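DNA polymerase III subunit delta (Bacillus subtilis, PDB 3ZH9) probably acts, as the delta subunit of the replicative polymerase's beta-ring loading complex, as the wrench that opens the beta dimer for loading onto primed DNA. Local coordinates at residues A[57-60]-A[61-65]; A[132-135]-A[136-140]; A[200-204]-A[205-209]; A[213-216]-A[217-221]. All coordinates share one frame; numbering follows the deposited sequence.

All four contacts are local turns of chain, and they follow one another in series without nesting or crossing. Contact 1 closes the first turn of helix 59-66, the crossover from strand 49-53 to strand 76-81 of the parallel sheet. Contact 2 ends helix 129-137 and turns the chain into strand 139-142 at one margin of that sheet; its centre is about 19 Å from that of contact 1, and helix 99-107 packs on both. Contact 3, about 40 Å from contact 2 between centres, starts helix 204-210 after the short strand 201-202. Contact 4 then opens helix 215-227, the next helix along; contacts 3 and 4 both pack on helix 168-177.

Contact 1: residues A[57-60]-A[61-65]; sequences DPLD and QAIAD
L59 and I63 are joined first through the backbone, in the opening turn of helix 59-66, the crossover of the beta-alpha-beta unit from strand 49-53 to strand 76-81. I63 N donates to L59 O at 3.0 Å in a nearly straight bond (164°), and A64 N follows with D60 O at 2.8 Å. Ahead of these, P58 at the N-cap offers its carbonyl to Q61, a weak bond with P58 O and Q61 N 3.3 Å apart. Among apolar groups, L59 has CG anti to its backbone nitrogen (chi1 -175°) and crosses I63 at a slant, L59 CG 4.1 Å from I63 CD1; both then meet helix 99-107, L59 at L102 and I63 at A101 and Y105. P58 CG lies alongside Q61 CB at 4.0 Å, and A62 meets F52 and V80 of the sheet. Among polar side chains, Q61 bends at chi2 (57°) and its NE2 comes to D65 OD1, a weak 3.3 Å bond, while OD2 of D65 is held by S50. The turn therefore begins without a side-chain cap, since a proline ring offers no acceptor, and rests on carbonyl bonds and apolar packing; the acidic D60 would probably suit the positive end of the helix dipole.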
loop_
_atom_site.group_PDB
_atom_site.type_symbol
_atom_site.label_atom_id
_atom_site.label_comp_id
_atom_site.label_asym_id
_atom_site.label_seq_id
_atom_site.Cartn_x
_atom_site.Cartn_y
_atom_site.Cartn_z
ATOM N N ASP A 57 6.369 -23.329 -5.298
ATOM C CA ASP A 57 6.821 -23.789 -6.613
ATOM C C ASP A 57 8.331 -23.926 -6.657
ATOM O O ASP A 57 9.040 -23.203 -5.957
ATOM C CB ASP A 57 6.375 -22.825 -7.713
ATOM C CG ASP A 57 4.883 -22.617 -7.733
ATOM O OD1 ASP A 57 4.155 -23.538 -7.307
ATOM O OD2 ASP A 57 4.441 -21.539 -8.183
ATOM N N PRO A 58 8.828 -24.855 -7.489
ATOM C CA PRO A 58 10.268 -25.084 -7.659
ATOM C C PRO A 58 10.949 -24.005 -8.504
ATOM O O PRO A 58 10.449 -23.605 -9.555
ATOM C CB PRO A 58 10.324 -26.438 -8.364
ATOM C CG PRO A 58 9.036 -26.536 -9.098
ATOM C CD PRO A 58 8.018 -25.827 -8.244
ATOM N N LEU A 59 12.103 -23.550 -8.037
ATOM C CA LEU A 59 12.865 -22.536 -8.743
ATOM C C LEU A 59 13.309 -23.049 -10.107
ATOM O O LEU A 59 13.349 -22.302 -11.077
ATOM C CB LEU A 59 14.074 -22.110 -7.903
ATOM C CG LEU A 59 14.920 -20.963 -8.453
ATOM C CD1 LEU A 59 14.056 -19.745 -8.676
ATOM C CD2 LEU A 59 16.064 -20.637 -7.510
ATOM N N ASP A 60 13.625 -24.333 -10.188
ATOM C CA ASP A 60 14.155 -24.890 -11.427
ATOM C C ASP A 60 13.169 -24.790 -12.596
ATOM O O ASP A 60 13.578 -24.652 -13.750
ATOM C CB ASP A 60 14.632 -26.336 -11.232
ATOM C CG ASP A 60 13.569 -27.233 -10.614
ATOM O OD1 ASP A 60 13.075 -26.894 -9.515
ATOM O OD2 ASP A 60 13.225 -28.276 -11.224
ATOM N N GLN A 61 11.876 -24.852 -12.303
ATOM C CA GLN A 61 10.873 -24.789 -13.359
ATOM C C GLN A 61 10.779 -23.362 -13.908
ATOM O O GLN A 61 10.619 -23.159 -15.110
ATOM C CB GLN A 61 9.508 -25.282 -12.860
ATOM C CG GLN A 61 8.485 -25.503 -13.972
ATOM C CD GLN A 61 8.963 -26.487 -15.048
ATOM O OE1 GLN A 61 8.710 -27.694 -14.960
ATOM N NE2 GLN A 61 9.645 -25.969 -16.074
ATOM N N ALA A 62 10.890 -22.385 -13.011
ATOM C CA ALA A 62 10.950 -20.981 -13.389
ATOM C C ALA A 62 12.144 -20.736 -14.300
ATOM O O ALA A 62 12.017 -20.086 -15.328
ATOM C CB ALA A 62 11.033 -20.099 -12.151
ATOM N N ILE A 63 13.301 -21.277 -13.939
ATOM C CA ILE A 63 14.482 -21.139 -14.794
ATOM C C ILE A 63 14.339 -21.875 -16.130
ATOM O O ILE A 63 14.781 -21.374 -17.177
ATOM C CB ILE A 63 15.771 -21.591 -14.076
ATOM C CG1 ILE A 63 16.029 -20.710 -12.845
ATOM C CG2 ILE A 63 16.968 -21.562 -15.034
ATOM C CD1 ILE A 63 17.105 -21.253 -11.918
ATOM N N ALA A 64 13.726 -23.057 -16.107
ATOM C CA ALA A 64 13.538 -23.818 -17.339
ATOM C C ALA A 64 12.602 -23.057 -18.277
ATOM O O ALA A 64 12.808 -23.019 -19.497
ATOM C CB ALA A 64 12.995 -25.235 -17.043
ATOM N N ASP A 65 11.570 -22.444 -17.709
ATOM C CA ASP A 65 10.722 -21.549 -18.500
ATOM C C ASP A 65 11.509 -20.382 -19.089
ATOM O O ASP A 65 11.330 -20.022 -20.253
ATOM C CB ASP A 65 9.561 -20.999 -17.666
ATOM C CG ASP A 65 8.359 -21.932 -17.654
ATOM O OD1 ASP A 65 8.552 -23.158 -17.470
ATOM O OD2 ASP A 65 7.225 -21.439 -17.847
#

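Contact 2: residues A[132-135]-A[136-140]; sequences KALK and KHAFM
The H137 ring meets A133 through its edge: A133 O lies near the ring plane, 3.4 Å from H137 CD2. Over one ring face sits K136 CG, 3.7 Å above the plane at its centre, so the lysine's aliphatic part covers the imidazole while K136 NZ and H137 NE2 both bond a glycerol, probably from the crystallisation liquor. The other ring, F139, meets Y18 of the neighbouring strand with the planes nearly parallel. Backbone bonds close the last turns of the helix. H137 N donates to A133 O at 2.9 Å, and A138 N to L134 O at 2.8 Å, although A138 has already left helical geometry. The methyl of A138 packs on L134, with A138 CB 3.8 Å from L134 CD2. In M140, chi1 (-55°) and chi2 (-68°) bring the sulfur back against the helix: M140 SD is 3.9 Å from L134 CB and 3.6 Å from L134 O. The chemistry divides the turn in two. L134, A138 and M140 pack at the junction between helix 129-137 and strand 139-142, A138 and M140 going on to C19 and L134 to I106 of helix 99-107, whereas the lysine and histidine ends carry polar bonding outward to the glycerol.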
loop_
_atom_site.group_PDB
_atom_site.type_symbol
_atom_site.label_atom_id
_atom_site.label_comp_id
_atom_site.label_asym_id
_atom_site.label_seq_id
_atom_site.Cartn_x
_atom_site.Cartn_y
_atom_site.Cartn_z
ATOM N N LYS A 132 24.246 -10.175 -3.811
ATOM C CA LYS A 132 25.331 -9.468 -4.466
ATOM C C LYS A 132 25.170 -9.604 -5.974
ATOM O O LYS A 132 25.348 -8.635 -6.718
ATOM C CB LYS A 132 26.686 -10.003 -3.996
ATOM C CG LYS A 132 26.921 -9.838 -2.498
ATOM C CD LYS A 132 28.319 -10.269 -2.091
ATOM C CE LYS A 132 28.505 -10.203 -0.581
ATOM N NZ LYS A 132 29.935 -10.358 -0.195
ATOM N N ALA A 133 24.787 -10.799 -6.414
ATOM C CA ALA A 133 24.592 -11.069 -7.834
ATOM C C ALA A 133 23.480 -10.222 -8.447
ATOM O O ALA A 133 23.611 -9.760 -9.578
ATOM C CB ALA A 133 24.329 -12.553 -8.075
ATOM N N LEU A 134 22.390 -10.033 -7.710
ATOM C CA LEU A 134 21.283 -9.191 -8.164
ATOM C C LEU A 134 21.671 -7.715 -8.267
ATOM O O LEU A 134 21.324 -7.036 -9.229
ATOM C CB LEU A 134 20.068 -9.338 -7.248
ATOM C CG LEU A 134 19.374 -10.702 -7.349
ATOM C CD1 LEU A 134 18.443 -10.951 -6.168
ATOM C CD2 LEU A 134 18.642 -10.835 -8.684
ATOM N N LYS A 135 22.385 -7.212 -7.276
ATOM C CA LYS A 135 22.750 -5.797 -7.289
ATOM C C LYS A 135 23.646 -5.475 -8.492
ATOM O O LYS A 135 23.679 -4.349 -8.974
ATOM C CB LYS A 135 23.422 -5.412 -5.977
ATOM C CG LYS A 135 22.470 -5.488 -4.777
ATOM C CD LYS A 135 23.210 -5.315 -3.450
ATOM C CE LYS A 135 23.947 -3.986 -3.411
ATOM N NZ LYS A 135 24.087 -3.498 -2.014
ATOM N N LYS A 136 24.376 -6.480 -8.965
ATOM C CA LYS A 136 25.208 -6.335 -10.156
ATOM C C LYS A 136 24.437 -6.573 -11.473
ATOM O O LYS A 136 24.508 -5.768 -12.394
ATOM C CB LYS A 136 26.430 -7.262 -10.077
ATOM C CG LYS A 136 27.062 -7.522 -11.432
ATOM C CD LYS A 136 28.580 -7.557 -11.387
ATOM C CE LYS A 136 29.100 -8.589 -10.437
ATOM N NZ LYS A 136 30.555 -8.896 -10.655
ATOM N N HIS A 137 23.683 -7.664 -11.544
ATOM C CA HIS A 137 23.073 -8.096 -12.799
ATOM C C HIS A 137 21.604 -7.708 -13.002
ATOM O O HIS A 137 21.133 -7.652 -14.136
ATOM C CB HIS A 137 23.201 -9.609 -12.938
ATOM C CG HIS A 137 24.609 -10.074 -13.110
ATOM N ND1 HIS A 137 25.327 -9.851 -14.265
ATOM C CD2 HIS A 137 25.429 -10.761 -12.281
ATOM C CE1 HIS A 137 26.530 -10.382 -14.141
ATOM N NE2 HIS A 137 26.616 -10.942 -12.947
ATOM N N ALA A 138 20.878 -7.455 -11.920
ATOM C CA ALA A 138 19.465 -7.110 -12.038
ATOM C C ALA A 138 19.243 -5.598 -11.983
ATOM O O ALA A 138 20.020 -4.881 -11.369
ATOM C CB ALA A 138 18.647 -7.811 -10.957
ATOM N N PHE A 139 18.188 -5.132 -12.649
ATOM C CA PHE A 139 17.645 -3.791 -12.448
ATOM C C PHE A 139 16.876 -3.823 -11.140
ATOM O O PHE A 139 15.774 -4.381 -11.064
ATOM C CB PHE A 139 16.705 -3.395 -13.607
ATOM C CG PHE A 139 16.353 -1.912 -13.660
ATOM C CD1 PHE A 139 16.282 -1.136 -12.504
ATOM C CD2 PHE A 139 16.075 -1.296 -14.886
ATOM C CE1 PHE A 139 15.953 0.235 -12.572
ATOM C CE2 PHE A 139 15.746 0.072 -14.968
ATOM C CZ PHE A 139 15.686 0.836 -13.807
ATOM N N MET A 140 17.456 -3.215 -10.115
ATOM C CA MET A 140 16.870 -3.205 -8.770
ATOM C C MET A 140 15.886 -2.053 -8.696
ATOM O O MET A 140 16.162 -0.975 -9.195
ATOM C CB MET A 140 17.951 -2.986 -7.699
ATOM C CG MET A 140 19.125 -3.963 -7.727
ATOM S SD MET A 140 18.681 -5.661 -7.263
ATOM C CE MET A 140 17.960 -5.464 -5.631
#

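Contact 3: residues A[200-204]-A[205-209]; sequences EEITL and DDVKM. With GOL (glycerol), chain F; SO4 (sulfate ion), chain C.
A capping box starts helix 204-210, with T203 at the N-cap and D206 three residues on. T203 N donates to D206 OD2 at 3.0 Å in a nearly straight bond (164°), reaching the lone pair turned away from the other carboxylate oxygen. In return D206 N donates to T203 OG1 at 3.0 Å; a chi1 of 70°, with OG1 between the backbone nitrogen and the carbonyl carbon, brings the hydroxyl there, though a crowded glycerol leaves its place less certain. D206 OD2 also carries a salt bridge to R199, and D206 OD1 takes a hydrogen bond from the glycerol's O3 at 2.6 Å. An alanine in place of D206 would strip the acceptor from T203 N and is likely to leave R199 without this carboxylate. Behind the box, V207 N bonds T203 O at 3.1 Å, and I202 and V207 cross at about a right angle, CG2 of I202 3.9 Å from CG2 of V207. One turn along, K208 runs extended and passes L204 at a slant, L204 CD2 lying 3.9 Å from K208 NZ. Before the turn, E201 N donates to sulfate O3 at 2.7 Å, and E200 N bonds O1 and, weakly, O3. Around all this, I202 reaches I189 and L192 of helix 182-195, L204 and V207 rest on helix 168-177, and the short, weakly bonded strand 201-202 pairs in parallel with 165-166.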
loop_
_atom_site.group_PDB
_atom_site.type_symbol
_atom_site.label_atom_id
_atom_site.label_comp_id
_atom_site.label_asym_id
_atom_site.label_seq_id
_atom_site.Cartn_x
_atom_site.Cartn_y
_atom_site.Cartn_z
ATOM N N GLU A 200 -2.240 22.406 -17.686
ATOM C CA GLU A 200 -1.071 21.652 -17.259
ATOM C C GLU A 200 -1.024 21.378 -15.755
ATOM O O GLU A 200 -0.540 20.326 -15.317
ATOM C CB GLU A 200 0.215 22.362 -17.680
ATOM C CG GLU A 200 1.461 21.643 -17.199
ATOM C CD GLU A 200 2.727 22.253 -17.744
ATOM O OE1 GLU A 200 2.623 23.187 -18.570
ATOM O OE2 GLU A 200 3.821 21.792 -17.352
ATOM N N GLU A 201 -1.524 22.323 -14.967
ATOM C CA GLU A 201 -1.367 22.243 -13.523
ATOM C C GLU A 201 -2.635 21.830 -12.783
ATOM O O GLU A 201 -3.688 22.448 -12.937
ATOM C CB GLU A 201 -0.862 23.567 -12.951
ATOM C CG GLU A 201 -0.639 23.500 -11.448
ATOM C CD GLU A 201 -0.287 24.844 -10.829
ATOM O OE1 GLU A 201 0.018 25.791 -11.586
ATOM O OE2 GLU A 201 -0.312 24.952 -9.582
ATOM N N ILE A 202 -2.525 20.778 -11.979
ATOM C CA ILE A 202 -3.574 20.443 -11.025
ATOM C C ILE A 202 -3.497 21.455 -9.867
ATOM O O ILE A 202 -2.511 21.481 -9.123
ATOM C CB ILE A 202 -3.393 19.005 -10.483
ATOM C CG1 ILE A 202 -3.414 17.982 -11.633
ATOM C CG2 ILE A 202 -4.439 18.675 -9.409
ATOM C CD1 ILE A 202 -2.937 16.595 -11.188
ATOM N N THR A 203 -4.523 22.294 -9.743
ATOM C CA THR A 203 -4.599 23.274 -8.661
ATOM C C THR A 203 -5.203 22.670 -7.388
ATOM O O THR A 203 -5.783 21.584 -7.423
ATOM C CB THR A 203 -5.440 24.505 -9.056
ATOM O OG1 THR A 203 -6.823 24.141 -9.166
ATOM C CG2 THR A 203 -4.957 25.113 -10.382
ATOM N N LEU A 204 -5.047 23.376 -6.271
ATOM C CA LEU A 204 -5.657 22.981 -5.012
ATOM C C LEU A 204 -7.174 22.970 -5.181
ATOM O O LEU A 204 -7.855 22.091 -4.679
ATOM C CB LEU A 204 -5.275 23.952 -3.894
ATOM C CG LEU A 204 -5.918 23.665 -2.529
ATOM C CD1 LEU A 204 -5.413 22.336 -1.984
ATOM C CD2 LEU A 204 -5.655 24.783 -1.529
ATOM N N ASP A 205 -7.703 23.956 -5.893
ATOM C CA ASP A 205 -9.133 23.979 -6.186
ATOM C C ASP A 205 -9.603 22.729 -6.949
ATOM O O ASP A 205 -10.670 22.200 -6.657
ATOM C CB ASP A 205 -9.513 25.242 -6.968
ATOM C CG ASP A 205 -9.640 26.480 -6.081
ATOM O OD1 ASP A 205 -9.862 26.352 -4.854
ATOM O OD2 ASP A 205 -9.541 27.594 -6.631
ATOM N N ASP A 206 -8.839 22.283 -7.953
ATOM C CA ASP A 206 -9.156 21.030 -8.661
ATOM C C ASP A 206 -9.246 19.840 -7.686
ATOM O O ASP A 206 -10.168 19.006 -7.747
ATOM C CB ASP A 206 -8.108 20.724 -9.731
ATOM C CG ASP A 206 -8.167 21.687 -10.906
ATOM O OD1 ASP A 206 -9.271 21.934 -11.428
ATOM O OD2 ASP A 206 -7.103 22.195 -11.303
ATOM N N VAL A 207 -8.271 19.760 -6.789
ATOM C CA VAL A 207 -8.247 18.676 -5.810
ATOM C C VAL A 207 -9.497 18.704 -4.947
ATOM O O VAL A 207 -10.187 17.685 -4.809
ATOM C CB VAL A 207 -6.999 18.727 -4.917
ATOM C CG1 VAL A 207 -7.113 17.706 -3.793
ATOM C CG2 VAL A 207 -5.727 18.490 -5.775
ATOM N N LYS A 208 -9.789 19.868 -4.374
ATOM C CA LYS A 208 -10.934 20.009 -3.476
ATOM C C LYS A 208 -12.253 19.761 -4.170
ATOM O O LYS A 208 -13.166 19.225 -3.562
ATOM C CB LYS A 208 -10.975 21.404 -2.849
ATOM C CG LYS A 208 -9.802 21.712 -1.908
ATOM C CD LYS A 208 -9.948 23.137 -1.350
ATOM C CE LYS A 208 -9.160 23.319 -0.056
ATOM N NZ LYS A 208 -9.079 24.751 0.393
ATOM N N MET A 209 -12.391 20.174 -5.430
ATOM C CA MET A 209 -13.699 20.005 -6.054
ATOM C C MET A 209 -13.902 18.560 -6.493
ATOM O O MET A 209 -15.001 18.020 -6.390
ATOM C CB MET A 209 -13.941 20.993 -7.199
ATOM C CG MET A 209 -13.160 20.742 -8.464
ATOM S SD MET A 209 -13.554 21.991 -9.751
ATOM C CE MET A 209 -12.799 23.444 -9.032
HETATM C C1 GOL F . -8.861 25.415 -10.747
HETATM O O1 GOL F . -8.192 26.402 -9.992
HETATM C C2 GOL F . -9.872 26.067 -11.675
HETATM O O2 GOL F . -9.207 26.974 -12.525
HETATM C C3 GOL F . -10.549 25.002 -12.527
HETATM O O3 GOL F . -10.966 23.887 -11.763
HETATM S S SO4 C . -2.106 25.835 -16.952
HETATM O O1 SO4 C . -2.115 25.258 -18.296
HETATM O O2 SO4 C . -1.085 26.875 -16.840
HETATM O O3 SO4 C . -1.822 24.779 -15.987
HETATM O O4 SO4 C . -3.405 26.435 -16.660
#

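Contact 4: residues A[213-216]-A[217-221]; sequences RSLE and QNIFE. With SO4 (sulfate ion), chain H; SO4 (sulfate ion), chain M.
R213 sets CG opposite its own nitrogen (chi1 -163°), which lays it beside Q217 CG, and the bend at chi3 (-69°) then turns the head group; the two chains cross at a slant, Q217 itself bent at chi2. They meet through methylenes, R213 CG 3.4 Å from Q217 CG, and their guanidinium and amide planes stand 51° apart; no hydrogen bond joins R213 NH1 to Q217 NE2, as both are donors. E221 adds an opposite charge nearby, its OE2 4.5 Å from R213 NH1, too far for a salt bridge. From another side N218 sets OD1 3.3 Å from R213 CD. At the far end R213 NH2 bonds O2 of one sulfate at 2.6 Å, the oxygen lying in plane at the guanidinium edge, while R213 N donates to O2 of a second sulfate, also at 2.6 Å; both ions are probably from the crystallisation liquor. A leucine at this position would probably deprive the first sulfate of this in-plane bond and leave the Q217 methylene with a shorter neighbour. The helix itself is capped by S214, whose OG accepts from Q217 N at 2.9 Å; N218 N bonds S214 O at 2.8 Å. L215 and I219 pack on L241 and L254, and E216 OE1 bonds H181 and N179. Arginine's aliphatic length thus acts as packing and its head binds the sulfate in this crystal, next to a serine-capped helix start that would itself probably attract negative charge.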
loop_
_atom_site.group_PDB
_atom_site.type_symbol
_atom_site.label_atom_id
_atom_site.label_comp_id
_atom_site.label_asym_id
_atom_site.label_seq_id
_atom_site.Cartn_x
_atom_site.Cartn_y
_atom_site.Cartn_z
ATOM N N ARG A 213 -13.148 13.357 0.350
ATOM C CA ARG A 213 -12.489 12.887 1.565
ATOM C C ARG A 213 -12.918 11.453 1.820
ATOM O O ARG A 213 -14.108 11.155 1.855
ATOM C CB ARG A 213 -12.871 13.784 2.728
ATOM C CG ARG A 213 -11.963 13.665 3.932
ATOM C CD ARG A 213 -12.339 14.700 4.996
ATOM N NE ARG A 213 -12.016 16.051 4.540
ATOM C CZ ARG A 213 -10.984 16.772 4.978
ATOM N NH1 ARG A 213 -10.164 16.290 5.910
ATOM N NH2 ARG A 213 -10.777 17.986 4.490
ATOM N N SER A 214 -11.953 10.553 1.965
ATOM C CA SER A 214 -12.274 9.138 2.159
ATOM C C SER A 214 -13.033 8.891 3.480
ATOM O O SER A 214 -12.918 9.663 4.441
ATOM C CB SER A 214 -11.008 8.272 2.103
ATOM O OG SER A 214 -10.267 8.387 3.305
ATOM N N LEU A 215 -13.829 7.829 3.501
ATOM C CA LEU A 215 -14.535 7.405 4.711
ATOM C C LEU A 215 -13.556 7.186 5.864
ATOM O O LEU A 215 -13.800 7.609 6.999
ATOM C CB LEU A 215 -15.305 6.114 4.431
ATOM C CG LEU A 215 -16.173 5.494 5.531
ATOM C CD1 LEU A 215 -17.164 6.506 6.077
ATOM C CD2 LEU A 215 -16.907 4.286 4.971
ATOM N N GLU A 216 -12.434 6.539 5.560
ATOM C CA GLU A 216 -11.427 6.237 6.566
ATOM C C GLU A 216 -10.784 7.518 7.086
ATOM O O GLU A 216 -10.442 7.626 8.265
ATOM C CB GLU A 216 -10.357 5.302 5.990
ATOM C CG GLU A 216 -9.239 4.978 6.972
ATOM C CD GLU A 216 -8.151 4.092 6.372
ATOM O OE1 GLU A 216 -7.315 4.614 5.597
ATOM O OE2 GLU A 216 -8.130 2.879 6.687
ATOM N N GLN A 217 -10.613 8.500 6.210
ATOM C CA GLN A 217 -10.083 9.781 6.660
ATOM C C GLN A 217 -11.126 10.505 7.513
ATOM O O GLN A 217 -10.795 11.133 8.537
ATOM C CB GLN A 217 -9.659 10.639 5.465
ATOM C CG GLN A 217 -9.582 12.125 5.784
ATOM C CD GLN A 217 -8.397 12.463 6.648
ATOM O OE1 GLN A 217 -7.448 11.695 6.723
ATOM N NE2 GLN A 217 -8.444 13.613 7.307
ATOM N N ASN A 218 -12.390 10.410 7.102
ATOM C CA ASN A 218 -13.478 10.998 7.886
ATOM C C ASN A 218 -13.526 10.412 9.300
ATOM O O ASN A 218 -13.635 11.155 10.280
ATOM C CB ASN A 218 -14.822 10.841 7.175
ATOM C CG ASN A 218 -15.102 11.983 6.201
ATOM O OD1 ASN A 218 -14.883 13.152 6.520
ATOM N ND2 ASN A 218 -15.557 11.648 5.007
ATOM N N ILE A 219 -13.423 9.087 9.398
ATOM C CA ILE A 219 -13.363 8.409 10.702
ATOM C C ILE A 219 -12.204 8.948 11.536
ATOM O O ILE A 219 -12.376 9.290 12.708
ATOM C CB ILE A 219 -13.203 6.873 10.557
ATOM C CG1 ILE A 219 -14.405 6.260 9.837
ATOM C CG2 ILE A 219 -12.960 6.213 11.923
ATOM C CD1 ILE A 219 -15.728 6.874 10.217
ATOM N N PHE A 220 -11.019 9.032 10.935
ATOM C CA PHE A 220 -9.876 9.598 11.645
ATOM C C PHE A 220 -10.224 10.972 12.218
ATOM O O PHE A 220 -9.991 11.257 13.398
ATOM C CB PHE A 220 -8.643 9.710 10.730
ATOM C CG PHE A 220 -7.465 10.378 11.392
ATOM C CD1 PHE A 220 -6.685 9.688 12.310
ATOM C CD2 PHE A 220 -7.152 11.697 11.117
ATOM C CE1 PHE A 220 -5.608 10.300 12.935
ATOM C CE2 PHE A 220 -6.082 12.313 11.737
ATOM C CZ PHE A 220 -5.310 11.611 12.652
ATOM N N GLU A 221 -10.786 11.822 11.374
ATOM C CA GLU A 221 -11.077 13.205 11.761
ATOM C C GLU A 221 -12.158 13.263 12.819
ATOM O O GLU A 221 -12.100 14.082 13.747
ATOM C CB GLU A 221 -11.503 14.033 10.543
ATOM C CG GLU A 221 -10.349 14.455 9.641
ATOM C CD GLU A 221 -9.307 15.303 10.366
ATOM O OE1 GLU A 221 -9.608 15.824 11.466
ATOM O OE2 GLU A 221 -8.183 15.443 9.832
HETATM S S SO4 H . -15.780 15.983 0.258
HETATM O O1 SO4 H . -15.726 17.050 -0.752
HETATM O O2 SO4 H . -14.414 15.650 0.646
HETATM O O3 SO4 H . -16.426 14.785 -0.280
HETATM O O4 SO4 H . -16.529 16.478 1.417
HETATM S S SO4 M . -12.030 20.039 1.325
HETATM O O1 SO4 M . -11.211 19.317 0.333
HETATM O O2 SO4 M . -11.541 19.758 2.676
HETATM O O3 SO4 M . -13.431 19.620 1.238
HETATM O O4 SO4 M . -11.966 21.478 1.064
#